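Local atomic coordinates of polyketide synthase (Synechococcus sp., PDB entry 4GOX), a protein that probably transfers a sulfonate group from 3'-phosphoadenosine-5'-phosphosulfate to an assembly-line intermediate, serving as the sulfotransferase domain of a cyanobacterial olefin synthase. Residues L58-H68 / W102-Y113; G204-I212 / V223-L231. One frame throughout, in Å; residues are numbered along the deposited sequence.

Contact 1. Residues L58-H68 / W102-Y113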
loop_
_atom_site.group_PDB
_atom_site.type_symbol
_atom_site.label_atom_id
_atom_site.label_comp_id
_atom_site.label_asym_id
_atom_site.label_seq_id
_atom_site.Cartn_x
_atom_site.Cartn_y
_atom_site.Cartn_z
ATOM N N LEU A 58 -6.431 5.466 -5.984
ATOM C CA LEU A 58 -6.527 6.721 -6.758
ATOM C C LEU A 58 -5.438 6.872 -7.844
ATOM O O LEU A 58 -5.735 7.281 -8.960
ATOM C CB LEU A 58 -6.400 7.906 -5.788
ATOM C CG LEU A 58 -7.582 8.142 -4.816
ATOM C CD1 LEU A 58 -7.189 9.145 -3.715
ATOM C CD2 LEU A 58 -8.810 8.631 -5.591
ATOM N N LEU A 59 -4.180 6.557 -7.506
ATOM C CA LEU A 59 -3.021 6.717 -8.398
ATOM C C LEU A 59 -3.141 6.186 -9.841
ATOM O O LEU A 59 -2.672 6.901 -10.728
ATOM C CB LEU A 59 -1.740 6.266 -7.686
ATOM C CG LEU A 59 -0.398 6.830 -8.182
ATOM C CD1 LEU A 59 -0.321 8.343 -7.949
ATOM C CD2 LEU A 59 0.746 6.184 -7.430
ATOM N N PRO A 60 -3.795 5.016 -10.148
ATOM C CA PRO A 60 -3.859 4.542 -11.551
ATOM C C PRO A 60 -4.693 5.362 -12.519
ATOM O O PRO A 60 -4.706 5.056 -13.713
ATOM C CB PRO A 60 -4.526 3.168 -11.422
ATOM C CG PRO A 60 -4.352 2.755 -10.009
ATOM C CD PRO A 60 -4.377 4.009 -9.233
ATOM N N PHE A 61 -5.428 6.361 -12.020
ATOM C CA PHE A 61 -6.403 7.107 -12.828
ATOM C C PHE A 61 -6.093 8.571 -12.940
ATOM O O PHE A 61 -5.498 9.153 -12.044
ATOM C CB PHE A 61 -7.795 6.928 -12.186
ATOM C CG PHE A 61 -8.073 5.480 -11.836
ATOM C CD1 PHE A 61 -8.344 4.543 -12.840
ATOM C CD2 PHE A 61 -8.000 5.039 -10.522
ATOM C CE1 PHE A 61 -8.587 3.201 -12.519
ATOM C CE2 PHE A 61 -8.209 3.691 -10.207
ATOM C CZ PHE A 61 -8.507 2.782 -11.212
ATOM N N GLU A 62 -6.513 9.165 -14.035
ATOM C CA GLU A 62 -6.330 10.573 -14.327
ATOM C C GLU A 62 -7.395 11.403 -13.569
ATOM O O GLU A 62 -7.055 12.331 -12.828
ATOM C CB GLU A 62 -6.416 10.764 -15.863
ATOM C CG GLU A 62 -6.058 12.141 -16.354
ATOM C CD GLU A 62 -4.637 12.537 -16.047
ATOM O OE1 GLU A 62 -3.723 12.113 -16.789
ATOM O OE2 GLU A 62 -4.439 13.282 -15.062
ATOM N N THR A 63 -8.672 11.040 -13.751
ATOM C CA THR A 63 -9.840 11.694 -13.155
ATOM C C THR A 63 -10.747 10.640 -12.511
ATOM O O THR A 63 -10.679 9.448 -12.862
ATOM C CB THR A 63 -10.693 12.415 -14.231
ATOM O OG1 THR A 63 -11.460 11.439 -14.940
ATOM C CG2 THR A 63 -9.872 13.302 -15.185
ATOM N N MET A 64 -11.690 11.114 -11.664
ATOM C CA MET A 64 -12.692 10.275 -11.002
ATOM C C MET A 64 -13.635 9.605 -12.010
ATOM O O MET A 64 -14.234 8.578 -11.704
ATOM C CB MET A 64 -13.461 11.083 -9.938
ATOM C CG MET A 64 -12.588 11.492 -8.778
ATOM S SD MET A 64 -11.909 10.123 -7.812
ATOM C CE MET A 64 -13.384 9.412 -7.149
ATOM N N GLY A 65 -13.692 10.155 -13.213
ATOM C CA GLY A 65 -14.460 9.601 -14.327
ATOM C C GLY A 65 -13.811 8.335 -14.860
ATOM O O GLY A 65 -14.481 7.308 -15.002
ATOM N N ASP A 66 -12.483 8.375 -15.108
ATOM C CA ASP A 66 -11.718 7.193 -15.564
ATOM C C ASP A 66 -11.801 6.109 -14.510
ATOM O O ASP A 66 -12.011 4.936 -14.840
ATOM C CB ASP A 66 -10.226 7.514 -15.782
ATOM C CG ASP A 66 -9.967 8.685 -16.689
ATOM O OD1 ASP A 66 -10.522 8.706 -17.795
ATOM O OD2 ASP A 66 -9.219 9.584 -16.287
ATOM N N ARG A 67 -11.637 6.522 -13.241
ATOM C CA ARG A 67 -11.675 5.654 -12.070
ATOM C C ARG A 67 -13.014 4.943 -12.035
ATOM O O ARG A 67 -13.036 3.717 -11.993
ATOM C CB ARG A 67 -11.404 6.470 -10.794
ATOM C CG ARG A 67 -11.357 5.651 -9.518
ATOM C CD ARG A 67 -10.752 6.481 -8.395
ATOM N NE ARG A 67 -10.633 5.745 -7.136
ATOM C CZ ARG A 67 -11.636 5.559 -6.280
ATOM N NH1 ARG A 67 -12.848 6.022 -6.554
ATOM N NH2 ARG A 67 -11.431 4.912 -5.144
ATOM N N HIS A 68 -14.117 5.693 -12.186
ATOM C CA HIS A 68 -15.439 5.089 -12.221
ATOM C C HIS A 68 -15.622 4.173 -13.431
ATOM O O HIS A 68 -16.152 3.084 -13.263
ATOM C CB HIS A 68 -16.530 6.146 -12.157
ATOM C CG HIS A 68 -17.903 5.566 -12.084
ATOM N ND1 HIS A 68 -18.309 4.814 -10.997
ATOM C CD2 HIS A 68 -18.925 5.651 -12.967
ATOM C CE1 HIS A 68 -19.563 4.468 -11.250
ATOM N NE2 HIS A 68 -19.976 4.945 -12.425
ATOM N N TRP A 102 -17.976 13.834 -7.564
ATOM C CA TRP A 102 -16.622 13.970 -8.092
ATOM C C TRP A 102 -16.542 13.292 -9.449
ATOM O O TRP A 102 -15.957 13.854 -10.378
ATOM C CB TRP A 102 -15.626 13.335 -7.137
ATOM C CG TRP A 102 -15.233 14.205 -5.987
ATOM C CD1 TRP A 102 -15.071 15.562 -5.995
ATOM C CD2 TRP A 102 -14.730 13.744 -4.731
ATOM N NE1 TRP A 102 -14.554 15.982 -4.790
ATOM C CE2 TRP A 102 -14.327 14.882 -3.997
ATOM C CE3 TRP A 102 -14.556 12.468 -4.162
ATOM C CZ2 TRP A 102 -13.805 14.789 -2.706
ATOM C CZ3 TRP A 102 -14.034 12.374 -2.882
ATOM C CH2 TRP A 102 -13.666 13.524 -2.169
ATOM N N VAL A 103 -17.197 12.111 -9.563
ATOM C CA VAL A 103 -17.312 11.301 -10.775
ATOM C C VAL A 103 -17.968 12.113 -11.892
ATOM O O VAL A 103 -17.402 12.210 -12.988
ATOM C CB VAL A 103 -18.025 9.944 -10.493
ATOM C CG1 VAL A 103 -18.517 9.285 -11.778
ATOM C CG2 VAL A 103 -17.104 8.991 -9.725
ATOM N N LYS A 104 -19.143 12.731 -11.595
ATOM C CA LYS A 104 -19.897 13.555 -12.540
ATOM C C LYS A 104 -19.093 14.765 -12.986
ATOM O O LYS A 104 -19.130 15.114 -14.165
ATOM C CB LYS A 104 -21.235 13.996 -11.926
ATOM C CG LYS A 104 -22.345 12.967 -12.101
ATOM C CD LYS A 104 -23.584 13.341 -11.287
ATOM C CE LYS A 104 -24.846 12.702 -11.813
ATOM N NZ LYS A 104 -25.413 13.459 -12.962
ATOM N N ALA A 105 -18.351 15.388 -12.054
ATOM C CA ALA A 105 -17.519 16.560 -12.338
ATOM C C ALA A 105 -16.166 16.186 -13.013
ATOM O O ALA A 105 -15.397 17.094 -13.369
ATOM C CB ALA A 105 -17.272 17.338 -11.050
ATOM N N ASN A 106 -15.893 14.857 -13.200
ATOM C CA ASN A 106 -14.632 14.299 -13.762
ATOM C C ASN A 106 -13.446 14.913 -13.017
ATOM O O ASN A 106 -12.500 15.428 -13.624
ATOM C CB ASN A 106 -14.518 14.529 -15.292
ATOM C CG ASN A 106 -15.331 13.570 -16.116
ATOM O OD1 ASN A 106 -15.112 12.356 -16.101
ATOM N ND2 ASN A 106 -16.254 14.101 -16.896
ATOM N N THR A 107 -13.555 14.922 -11.681
ATOM C CA THR A 107 -12.582 15.536 -10.794
ATOM C C THR A 107 -11.185 14.902 -10.908
ATOM O O THR A 107 -11.056 13.701 -10.715
ATOM C CB THR A 107 -13.139 15.629 -9.364
ATOM O OG1 THR A 107 -14.387 16.333 -9.413
ATOM C CG2 THR A 107 -12.185 16.338 -8.420
ATOM N N PRO A 108 -10.151 15.712 -11.252
ATOM C CA PRO A 108 -8.787 15.170 -11.360
ATOM C C PRO A 108 -8.325 14.520 -10.060
ATOM O O PRO A 108 -8.613 15.026 -8.961
ATOM C CB PRO A 108 -7.945 16.408 -11.681
ATOM C CG PRO A 108 -8.901 17.376 -12.308
ATOM C CD PRO A 108 -10.187 17.155 -11.589
ATOM N N ILE A 109 -7.622 13.382 -10.183
ATOM C CA ILE A 109 -7.094 12.640 -9.033
ATOM C C ILE A 109 -6.147 13.524 -8.197
ATOM O O ILE A 109 -6.126 13.409 -6.962
ATOM C CB ILE A 109 -6.498 11.291 -9.525
ATOM C CG1 ILE A 109 -7.588 10.295 -10.016
ATOM C CG2 ILE A 109 -5.396 10.694 -8.650
ATOM C CD1 ILE A 109 -8.583 9.780 -9.099
ATOM N N ALA A 110 -5.425 14.445 -8.869
ATOM C CA ALA A 110 -4.536 15.422 -8.231
ATOM C C ALA A 110 -5.314 16.208 -7.157
ATOM O O ALA A 110 -4.776 16.489 -6.083
ATOM C CB ALA A 110 -4.005 16.393 -9.280
ATOM N N ASP A 111 -6.586 16.541 -7.468
ATOM C CA ASP A 111 -7.504 17.285 -6.606
ATOM C C ASP A 111 -7.994 16.460 -5.432
ATOM O O ASP A 111 -8.124 17.018 -4.349
ATOM C CB ASP A 111 -8.683 17.851 -7.423
ATOM C CG ASP A 111 -8.310 18.952 -8.396
ATOM O OD1 ASP A 111 -7.111 19.305 -8.470
ATOM O OD2 ASP A 111 -9.215 19.479 -9.062
ATOM N N ILE A 112 -8.239 15.133 -5.635
ATOM C CA ILE A 112 -8.669 14.209 -4.581
ATOM C C ILE A 112 -7.566 14.068 -3.514
ATOM O O ILE A 112 -7.865 14.113 -2.325
ATOM C CB ILE A 112 -9.171 12.846 -5.139
ATOM C CG1 ILE A 112 -10.202 13.032 -6.267
ATOM C CG2 ILE A 112 -9.717 11.940 -4.047
ATOM C CD1 ILE A 112 -11.558 13.793 -5.875
ATOM N N TYR A 113 -6.288 13.947 -3.946
ATOM C CA TYR A 113 -5.158 13.884 -3.028
ATOM C C TYR A 113 -5.042 15.181 -2.223
ATOM O O TYR A 113 -4.929 15.103 -1.003
ATOM C CB TYR A 113 -3.845 13.555 -3.759
ATOM C CG TYR A 113 -3.664 12.080 -4.060
ATOM C CD1 TYR A 113 -3.630 11.612 -5.376
ATOM C CD2 TYR A 113 -3.480 11.156 -3.034
ATOM C CE1 TYR A 113 -3.407 10.261 -5.659
ATOM C CE2 TYR A 113 -3.281 9.800 -3.304
ATOM C CZ TYR A 113 -3.227 9.360 -4.618
ATOM O OH TYR A 113 -3.061 8.020 -4.873
HETATM O O HOH W 1 -4.889 13.684 -11.734
#
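Ile109 is wedged between Leu58 and Met64: its CD1 lies 3.7 Å from Leu58 CD2 and 3.6 Å from Met64 SD, with the Met64 chain crossing at about a right angle. Its other carbons rest on backbone oxygens, CG1 on Phe61 O at a tight 3.1 Å and CG2 on Leu58 O. The main chain fixes this residue too, because Ile109 N gives a nearly straight bond to Glu62 O (2.9 Å, 178°). A second backbone bond, Met64 N to Thr107 O, completes a single bridge around Thr63 and Pro108, joining the loop that enters one helix to the loop that enters another. Thr63 and Asp66 form a capping box at the first of these helices. Met64 acts as a knob among Trp102, Val103, Ile109 and Ile112; a bend at chi2 (-63°) brings SD to Ile112 CG1 as well as to Ile109. Ile112 in turn sets CD1 over the centre of one face of the Trp102 ring. Leu58 lays CD1 over a face of the Tyr113 ring in a CH-pi contact, 4.1 Å from the centroid, while its CD2 meets Ile112 CG2. Shortening Ile109 to an alanine takes away CG1, CG2 and CD1, which would probably leave a gap between Leu58 CD2 and Met64 SD and the sulfur with one partner fewer. Leu80 of helix 79-88 touches both Met64 and Ile112. Tyr113 reaches inward to the central sheet, packing on Ile26 and Phe28 of strand 26-30 and hydrogen-bonding through OH to Asp127 of strand 124-129.

Contact 2. Residues G204-I212 / V223-L231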
loop_
_atom_site.group_PDB
_atom_site.type_symbol
_atom_site.label_atom_id
_atom_site.label_comp_id
_atom_site.label_asym_id
_atom_site.label_seq_id
_atom_site.Cartn_x
_atom_site.Cartn_y
_atom_site.Cartn_z
ATOM N N GLY A 204 15.582 9.770 -3.905
ATOM C CA GLY A 204 16.621 9.528 -2.898
ATOM C C GLY A 204 16.285 8.464 -1.863
ATOM O O GLY A 204 15.166 7.940 -1.843
ATOM N N ALA A 205 17.242 8.170 -0.950
ATOM C CA ALA A 205 17.004 7.282 0.191
ATOM C C ALA A 205 16.167 8.113 1.167
ATOM O O ALA A 205 15.494 7.572 2.035
ATOM C CB ALA A 205 18.319 6.879 0.842
ATOM N N ASP A 206 16.178 9.439 0.970
ATOM C CA ASP A 206 15.380 10.408 1.706
ATOM C C ASP A 206 13.887 10.207 1.414
ATOM O O ASP A 206 13.066 10.554 2.255
ATOM C CB ASP A 206 15.804 11.845 1.321
ATOM C CG ASP A 206 17.216 12.234 1.751
ATOM O OD1 ASP A 206 17.556 12.036 2.948
ATOM O OD2 ASP A 206 17.965 12.779 0.908
ATOM N N ARG A 207 13.530 9.659 0.211
ATOM C CA ARG A 207 12.125 9.447 -0.170
ATOM C C ARG A 207 11.737 7.966 -0.401
ATOM O O ARG A 207 10.620 7.667 -0.808
ATOM C CB ARG A 207 11.712 10.371 -1.340
ATOM C CG ARG A 207 11.931 11.860 -1.049
ATOM C CD ARG A 207 11.049 12.791 -1.862
ATOM N NE ARG A 207 11.502 12.913 -3.247
ATOM C CZ ARG A 207 10.930 12.315 -4.290
ATOM N NH1 ARG A 207 11.419 12.491 -5.512
ATOM N NH2 ARG A 207 9.871 11.530 -4.118
ATOM N N TYR A 208 12.636 7.048 -0.087
ATOM C CA TYR A 208 12.395 5.624 -0.269
ATOM C C TYR A 208 12.979 4.823 0.882
ATOM O O TYR A 208 14.126 5.043 1.269
ATOM C CB TYR A 208 13.029 5.176 -1.590
ATOM C CG TYR A 208 13.048 3.683 -1.830
ATOM C CD1 TYR A 208 11.898 3.008 -2.242
ATOM C CD2 TYR A 208 14.241 2.963 -1.765
ATOM C CE1 TYR A 208 11.932 1.651 -2.559
ATOM C CE2 TYR A 208 14.279 1.597 -2.050
ATOM C CZ TYR A 208 13.124 0.949 -2.453
ATOM O OH TYR A 208 13.176 -0.382 -2.761
ATOM N N LEU A 209 12.202 3.875 1.392
ATOM C CA LEU A 209 12.612 2.977 2.462
ATOM C C LEU A 209 12.095 1.551 2.240
ATOM O O LEU A 209 10.885 1.344 2.149
ATOM C CB LEU A 209 12.082 3.501 3.817
ATOM C CG LEU A 209 12.413 2.674 5.076
ATOM C CD1 LEU A 209 13.823 2.964 5.578
ATOM C CD2 LEU A 209 11.433 2.976 6.179
ATOM N N GLN A 210 13.006 0.577 2.206
ATOM C CA GLN A 210 12.645 -0.842 2.153
ATOM C C GLN A 210 12.327 -1.331 3.556
ATOM O O GLN A 210 13.054 -1.042 4.495
ATOM C CB GLN A 210 13.802 -1.697 1.619
ATOM C CG GLN A 210 13.882 -1.620 0.119
ATOM C CD GLN A 210 14.969 -2.473 -0.463
ATOM O OE1 GLN A 210 15.482 -3.400 0.172
ATOM N NE2 GLN A 210 15.270 -2.229 -1.724
ATOM N N VAL A 211 11.261 -2.089 3.692
ATOM C CA VAL A 211 10.855 -2.690 4.959
ATOM C C VAL A 211 10.664 -4.175 4.682
ATOM O O VAL A 211 9.884 -4.552 3.805
ATOM C CB VAL A 211 9.546 -2.054 5.534
ATOM C CG1 VAL A 211 9.094 -2.795 6.785
ATOM C CG2 VAL A 211 9.743 -0.574 5.851
ATOM N N ILE A 212 11.371 -5.006 5.419
ATOM C CA ILE A 212 11.271 -6.453 5.292
ATOM C C ILE A 212 10.186 -6.942 6.243
ATOM O O ILE A 212 10.339 -6.838 7.461
ATOM C CB ILE A 212 12.646 -7.120 5.555
ATOM C CG1 ILE A 212 13.746 -6.521 4.625
ATOM C CG2 ILE A 212 12.551 -8.634 5.439
ATOM C CD1 ILE A 212 13.487 -6.655 3.041
ATOM N N VAL A 223 11.416 -1.889 13.793
ATOM C CA VAL A 223 11.060 -1.589 12.412
ATOM C C VAL A 223 10.155 -0.345 12.310
ATOM O O VAL A 223 10.443 0.555 11.523
ATOM C CB VAL A 223 10.511 -2.844 11.678
ATOM C CG1 VAL A 223 9.999 -2.509 10.270
ATOM C CG2 VAL A 223 11.574 -3.929 11.613
ATOM N N LEU A 224 9.088 -0.291 13.108
ATOM C CA LEU A 224 8.173 0.853 13.106
ATOM C C LEU A 224 8.869 2.140 13.572
ATOM O O LEU A 224 8.501 3.209 13.106
ATOM C CB LEU A 224 6.885 0.551 13.892
ATOM C CG LEU A 224 5.939 -0.479 13.214
ATOM C CD1 LEU A 224 5.085 -1.215 14.248
ATOM C CD2 LEU A 224 5.063 0.184 12.165
ATOM N N THR A 225 9.902 2.038 14.444
ATOM C CA THR A 225 10.697 3.197 14.878
ATOM C C THR A 225 11.434 3.761 13.659
ATOM O O THR A 225 11.396 4.967 13.439
ATOM C CB THR A 225 11.607 2.819 16.063
ATOM O OG1 THR A 225 10.779 2.684 17.215
ATOM C CG2 THR A 225 12.712 3.841 16.336
ATOM N N ASN A 226 12.039 2.874 12.835
ATOM C CA ASN A 226 12.735 3.254 11.604
ATOM C C ASN A 226 11.770 3.907 10.600
ATOM O O ASN A 226 12.145 4.883 9.934
ATOM C CB ASN A 226 13.411 2.045 10.963
ATOM C CG ASN A 226 14.555 1.475 11.752
ATOM O OD1 ASN A 226 15.270 2.176 12.477
ATOM N ND2 ASN A 226 14.781 0.184 11.591
ATOM N N ILE A 227 10.542 3.370 10.493
ATOM C CA ILE A 227 9.502 3.898 9.593
ATOM C C ILE A 227 9.116 5.316 10.059
ATOM O O ILE A 227 9.038 6.217 9.226
ATOM C CB ILE A 227 8.283 2.944 9.471
ATOM C CG1 ILE A 227 8.691 1.624 8.783
ATOM C CG2 ILE A 227 7.141 3.618 8.715
ATOM C CD1 ILE A 227 7.608 0.565 8.760
ATOM N N CYS A 228 8.928 5.503 11.397
ATOM C CA CYS A 228 8.612 6.780 12.033
ATOM C C CYS A 228 9.707 7.828 11.764
ATOM O O CYS A 228 9.393 8.986 11.455
ATOM C CB CYS A 228 8.372 6.595 13.533
ATOM S SG CYS A 228 6.771 5.844 13.931
ATOM N N ASP A 229 10.987 7.407 11.867
ATOM C CA ASP A 229 12.141 8.268 11.603
ATOM C C ASP A 229 12.126 8.704 10.141
ATOM O O ASP A 229 12.397 9.871 9.844
ATOM C CB ASP A 229 13.461 7.546 11.942
ATOM C CG ASP A 229 13.691 7.245 13.424
ATOM O OD1 ASP A 229 13.039 7.906 14.283
ATOM O OD2 ASP A 229 14.530 6.370 13.726
ATOM N N PHE A 230 11.766 7.768 9.236
ATOM C CA PHE A 230 11.673 8.011 7.798
ATOM C C PHE A 230 10.563 9.018 7.467
ATOM O O PHE A 230 10.798 9.953 6.701
ATOM C CB PHE A 230 11.467 6.687 7.045
ATOM C CG PHE A 230 11.206 6.831 5.561
ATOM C CD1 PHE A 230 12.224 7.212 4.691
ATOM C CD2 PHE A 230 9.964 6.515 5.023
ATOM C CE1 PHE A 230 11.985 7.330 3.316
ATOM C CE2 PHE A 230 9.725 6.635 3.650
ATOM C CZ PHE A 230 10.732 7.048 2.808
ATOM N N LEU A 231 9.377 8.842 8.080
ATOM C CA LEU A 231 8.213 9.711 7.889
ATOM C C LEU A 231 8.294 11.046 8.657
ATOM O O LEU A 231 7.493 11.943 8.394
ATOM C CB LEU A 231 6.921 8.956 8.261
ATOM C CG LEU A 231 6.598 7.683 7.450
ATOM C CD1 LEU A 231 5.382 6.978 8.018
ATOM C CD2 LEU A 231 6.415 7.985 5.969
#
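Tyr208 OH is held by two groups, Gln210 NE2, which donates to it at 3.0 Å, and His153 ND1 on the adjacent strand 149-155, while the backbone N of the same tyrosine borders the Phe230 ring. This is the edge of the P-loop-type parallel sheet of the sulfotransferase fold: strand 208-212 is an outermost strand, and helix 223-231 runs back across it nearly antiparallel, the short axes 9.8 Å apart. Tyr208 and Gln210 lie on the face of the strand turned from this helix; Leu209 and Val211 point toward it. No hydrogen bond crosses the contact, which is apolar packing. Val211 straddles two helix residues. Its CG1 meets Val223 CG1 at 3.6 Å, and its CG2 lies 3.8 Å from Ile227 CD1, the two side chains crossing at about a right angle. Leu209 CD2 packs against both Ile227 CG1 and Phe230 CB. On the inner side, Ile227 and Leu224 pack on Leu40 of helix 37-45, so helix 220-231 joins the sheet edge to the helix that follows the first strand. Phe230 closes the other end. With CG anti to the backbone N (chi1 174°), its ring reaches the start of the strand, beside Tyr208 N, and slides past Leu209 in the opposite direction. The rim comes up to the type I turn 204-207, with Arg207 C in the ring plane and Ala205 O also at the edge. Over one face, Leu209 CB stands 3.6 Å from the Phe230 centroid and only 2° off the ring normal.

From the N terminus, the chain forms strand 26-30, helix 37-45 and the short edge strand 50-51 before reaching contact 1. That contact closes a largely helical excursion containing helices 79-88 and 92-104, joining the start of helix 64-71 to the end of helix 92-104 and the start of helix 109-119, ahead of strand 124-129. The chain then builds strand 149-155 and, after helices 158-167 and 181-202, reaches contact 2, which closes a much shorter loop over helix 213-218. The two are in series, neither nested nor crossing, with centres about 29 Å apart. Contact 2 packs helix 220-231 on one face of the sheet at its outermost strand 208-212, Val211's side chain being about 12 Å from the bound adenosine-3'-5'-diphosphate.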